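Local coordinates for protein soluble lytic transglycosylase B3 (Pseudomonas aeruginosa, PDB 5ANZ) that binds a calcium ion and probably cleaves bacterial cell-wall peptidoglycan as a soluble lytic transglycosylase, taking part in cell-wall turnover, at residues A161-E166 with G196-A201. Residues are numbered along the deposited sequence; the frame is centred on the assembly and turned at random.
Sequences ATLAYE and GSWAGA
L163, on helix 156-166, meets the type I beta turn S197-G200 where the backbones come nearest, its CA 8.0 Å from the CA of A199. L163 makes the contact from the helix side: its CD1 lies 3.7 Å from W198 O and 4.2 Å from A199 CA, and CD1, obliquely, and CD2 each come 4.4 Å from CZ3 of the W198 indole. CG of L163 stands anti to its carbonyl carbon (chi1 -64°), and the chain then extends (chi2 175°), sending CD1 out to the turn, with CD2 beside it near the indole. With only leucine carbons offered by the helix, W198 O, buried by this contact, has no polar partner in the model. Within the turn, A199 CB sits 3.6 Å above one face of the W198 ring, while S197 OG accepts from A199 N at 3.3 Å, an ST turn, and G200 N bonds to S197 O. In the transglycosylase domain this joins helix 156-166 to the loop after strand 195-196, whose A199 lies about 6 Å, side chain to side chain, from the N-acetylglucosamine-binding I208. Helix 80-87 touches L163, through V82 and D86, and W198, through A85, and helix 170-186 adds A173 against L163.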
ATOM      1  N   ALA A 161     -11.811 -13.485 -13.688  1.00 26.29           N
ATOM      2  CA  ALA A 161     -12.985 -13.767 -14.514  1.00 25.62           C
ATOM      3  C   ALA A 161     -14.266 -13.469 -13.755  1.00 30.55           C
ATOM      4  O   ALA A 161     -15.234 -12.943 -14.321  1.00 29.51           O
ATOM      5  CB  ALA A 161     -12.971 -15.234 -14.982  1.00 22.72           C
ATOM      6  N   THR A 162     -14.274 -13.804 -12.467  1.00 26.19           N
ATOM      7  CA  THR A 162     -15.419 -13.511 -11.622  1.00 25.83           C
ATOM      8  C   THR A 162     -15.690 -12.004 -11.617  1.00 29.61           C
ATOM      9  O   THR A 162     -16.809 -11.573 -11.877  1.00 30.41           O
ATOM     10  CB  THR A 162     -15.206 -14.007 -10.181  1.00 26.51           C
ATOM     11  OG1 THR A 162     -15.121 -15.442 -10.191  1.00 27.27           O
ATOM     12  CG2 THR A 162     -16.375 -13.579  -9.303  1.00 26.85           C
ATOM     13  N   LEU A 163     -14.653 -11.213 -11.346  1.00 27.28           N
ATOM     14  CA  LEU A 163     -14.807  -9.750 -11.320  1.00 27.72           C
ATOM     15  C   LEU A 163     -15.183  -9.177 -12.689  1.00 32.56           C
ATOM     16  O   LEU A 163     -15.962  -8.229 -12.778  1.00 36.22           O
ATOM     17  CB  LEU A 163     -13.518  -9.100 -10.824  1.00 24.95           C
ATOM     18  CG  LEU A 163     -13.126  -9.442  -9.390  1.00 30.96           C
ATOM     19  CD1 LEU A 163     -11.780  -8.828  -9.071  1.00 29.16           C
ATOM     20  CD2 LEU A 163     -14.175  -8.927  -8.416  1.00 33.03           C
ATOM     21  N   ALA A 164     -14.625  -9.744 -13.756  1.00 26.74           N
ATOM     22  CA  ALA A 164     -14.986  -9.306 -15.103  1.00 34.05           C
ATOM     23  C   ALA A 164     -16.465  -9.567 -15.379  1.00 38.28           C
ATOM     24  O   ALA A 164     -17.176  -8.726 -15.946  1.00 38.37           O
ATOM     25  CB  ALA A 164     -14.116 -10.007 -16.141  1.00 30.01           C
ATOM     26  N   TYR A 165     -16.923 -10.746 -14.974  1.00 32.36           N
ATOM     27  CA  TYR A 165     -18.301 -11.165 -15.205  1.00 33.95           C
ATOM     28  C   TYR A 165     -19.317 -10.372 -14.387  1.00 38.11           C
ATOM     29  O   TYR A 165     -20.319  -9.907 -14.923  1.00 39.85           O
ATOM     30  CB  TYR A 165     -18.446 -12.660 -14.901  1.00 32.73           C
ATOM     31  CG  TYR A 165     -19.872 -13.189 -14.919  1.00 34.60           C
ATOM     32  CD1 TYR A 165     -20.668 -13.086 -16.054  1.00 36.95           C
ATOM     33  CD2 TYR A 165     -20.406 -13.826 -13.805  1.00 40.92           C
ATOM     34  CE1 TYR A 165     -21.962 -13.585 -16.072  1.00 38.93           C
ATOM     35  CE2 TYR A 165     -21.697 -14.332 -13.813  1.00 37.81           C
ATOM     36  CZ  TYR A 165     -22.472 -14.209 -14.951  1.00 44.78           C
ATOM     37  OH  TYR A 165     -23.761 -14.706 -14.966  1.00 46.39           O
ATOM     38  N   GLU A 166     -19.064 -10.213 -13.092  1.00 35.53           N
ATOM     39  CA  GLU A 166     -20.058  -9.581 -12.226  1.00 43.89           C
ATOM     40  C   GLU A 166     -19.473  -8.665 -11.153  1.00 41.63           C
ATOM     41  O   GLU A 166     -20.126  -8.392 -10.152  1.00 45.86           O
ATOM     42  CB  GLU A 166     -20.913 -10.661 -11.563  1.00 49.31           C
ATOM     43  CG  GLU A 166     -20.107 -11.716 -10.821  1.00 54.77           C
ATOM     44  CD  GLU A 166     -20.975 -12.821 -10.244  1.00 59.15           C
ATOM     45  OE1 GLU A 166     -22.131 -12.540  -9.863  1.00 58.50           O
ATOM     46  OE2 GLU A 166     -20.500 -13.975 -10.173  1.00 54.20           O
ATOM     47  N   GLY A 196      -3.160 -16.179  -6.141  1.00 19.88           N
ATOM     48  CA  GLY A 196      -3.097 -14.817  -5.631  1.00 18.93           C
ATOM     49  C   GLY A 196      -4.339 -14.454  -4.826  1.00 17.26           C
ATOM     50  O   GLY A 196      -5.130 -15.326  -4.415  1.00 20.91           O
ATOM     51  N   SER A 197      -4.516 -13.160  -4.593  1.00 17.79           N
ATOM     52  CA  SER A 197      -5.646 -12.664  -3.808  1.00 20.89           C
ATOM     53  C   SER A 197      -6.924 -12.528  -4.632  1.00 22.95           C
ATOM     54  O   SER A 197      -6.900 -12.667  -5.858  1.00 21.85           O
ATOM     55  CB  SER A 197      -5.289 -11.295  -3.211  1.00 24.87           C
ATOM     56  OG  SER A 197      -5.489 -10.302  -4.215  1.00 26.74           O
ATOM     57  N   TRP A 198      -8.034 -12.202  -3.968  1.00 22.95           N
ATOM     58  CA  TRP A 198      -9.333 -12.072  -4.634  1.00 21.07           C
ATOM     59  C   TRP A 198      -9.331 -11.020  -5.740  1.00 22.36           C
ATOM     60  O   TRP A 198     -10.140 -11.091  -6.667  1.00 24.86           O
ATOM     61  CB  TRP A 198     -10.425 -11.734  -3.619  1.00 22.57           C
ATOM     62  CG  TRP A 198     -10.301 -10.367  -3.027  1.00 27.58           C
ATOM     63  CD1 TRP A 198      -9.652 -10.029  -1.874  1.00 34.92           C
ATOM     64  CD2 TRP A 198     -10.831  -9.155  -3.565  1.00 27.03           C
ATOM     65  NE1 TRP A 198      -9.757  -8.675  -1.654  1.00 34.19           N
ATOM     66  CE2 TRP A 198     -10.477  -8.116  -2.675  1.00 32.79           C
ATOM     67  CE3 TRP A 198     -11.588  -8.842  -4.699  1.00 33.70           C
ATOM     68  CZ2 TRP A 198     -10.839  -6.790  -2.898  1.00 35.08           C
ATOM     69  CZ3 TRP A 198     -11.952  -7.521  -4.917  1.00 37.73           C
ATOM     70  CH2 TRP A 198     -11.577  -6.513  -4.020  1.00 35.89           C
ATOM     71  N   ALA A 199      -8.422 -10.049  -5.642  1.00 23.17           N
ATOM     72  CA  ALA A 199      -8.404  -8.944  -6.584  1.00 26.55           C
ATOM     73  C   ALA A 199      -7.345  -9.125  -7.657  1.00 24.47           C
ATOM     74  O   ALA A 199      -7.063  -8.196  -8.418  1.00 28.99           O
ATOM     75  CB  ALA A 199      -8.176  -7.629  -5.848  1.00 28.18           C
ATOM     76  N   GLY A 200      -6.734 -10.302  -7.718  1.00 25.44           N
ATOM     77  CA  GLY A 200      -5.771 -10.565  -8.769  1.00 26.85           C
ATOM     78  C   GLY A 200      -4.323 -10.243  -8.446  1.00 26.65           C
ATOM     79  O   GLY A 200      -3.467 -10.338  -9.323  1.00 22.66           O
ATOM     80  N   ALA A 201      -4.032  -9.864  -7.201  1.00 19.51           N
ATOM     81  CA  ALA A 201      -2.645  -9.650  -6.786  1.00 23.32           C
ATOM     82  C   ALA A 201      -1.952 -10.997  -6.627  1.00 22.17           C
ATOM     83  O   ALA A 201      -2.443 -11.859  -5.898  1.00 21.64           O
ATOM     84  CB  ALA A 201      -2.587  -8.861  -5.466  1.00 20.47           C
TER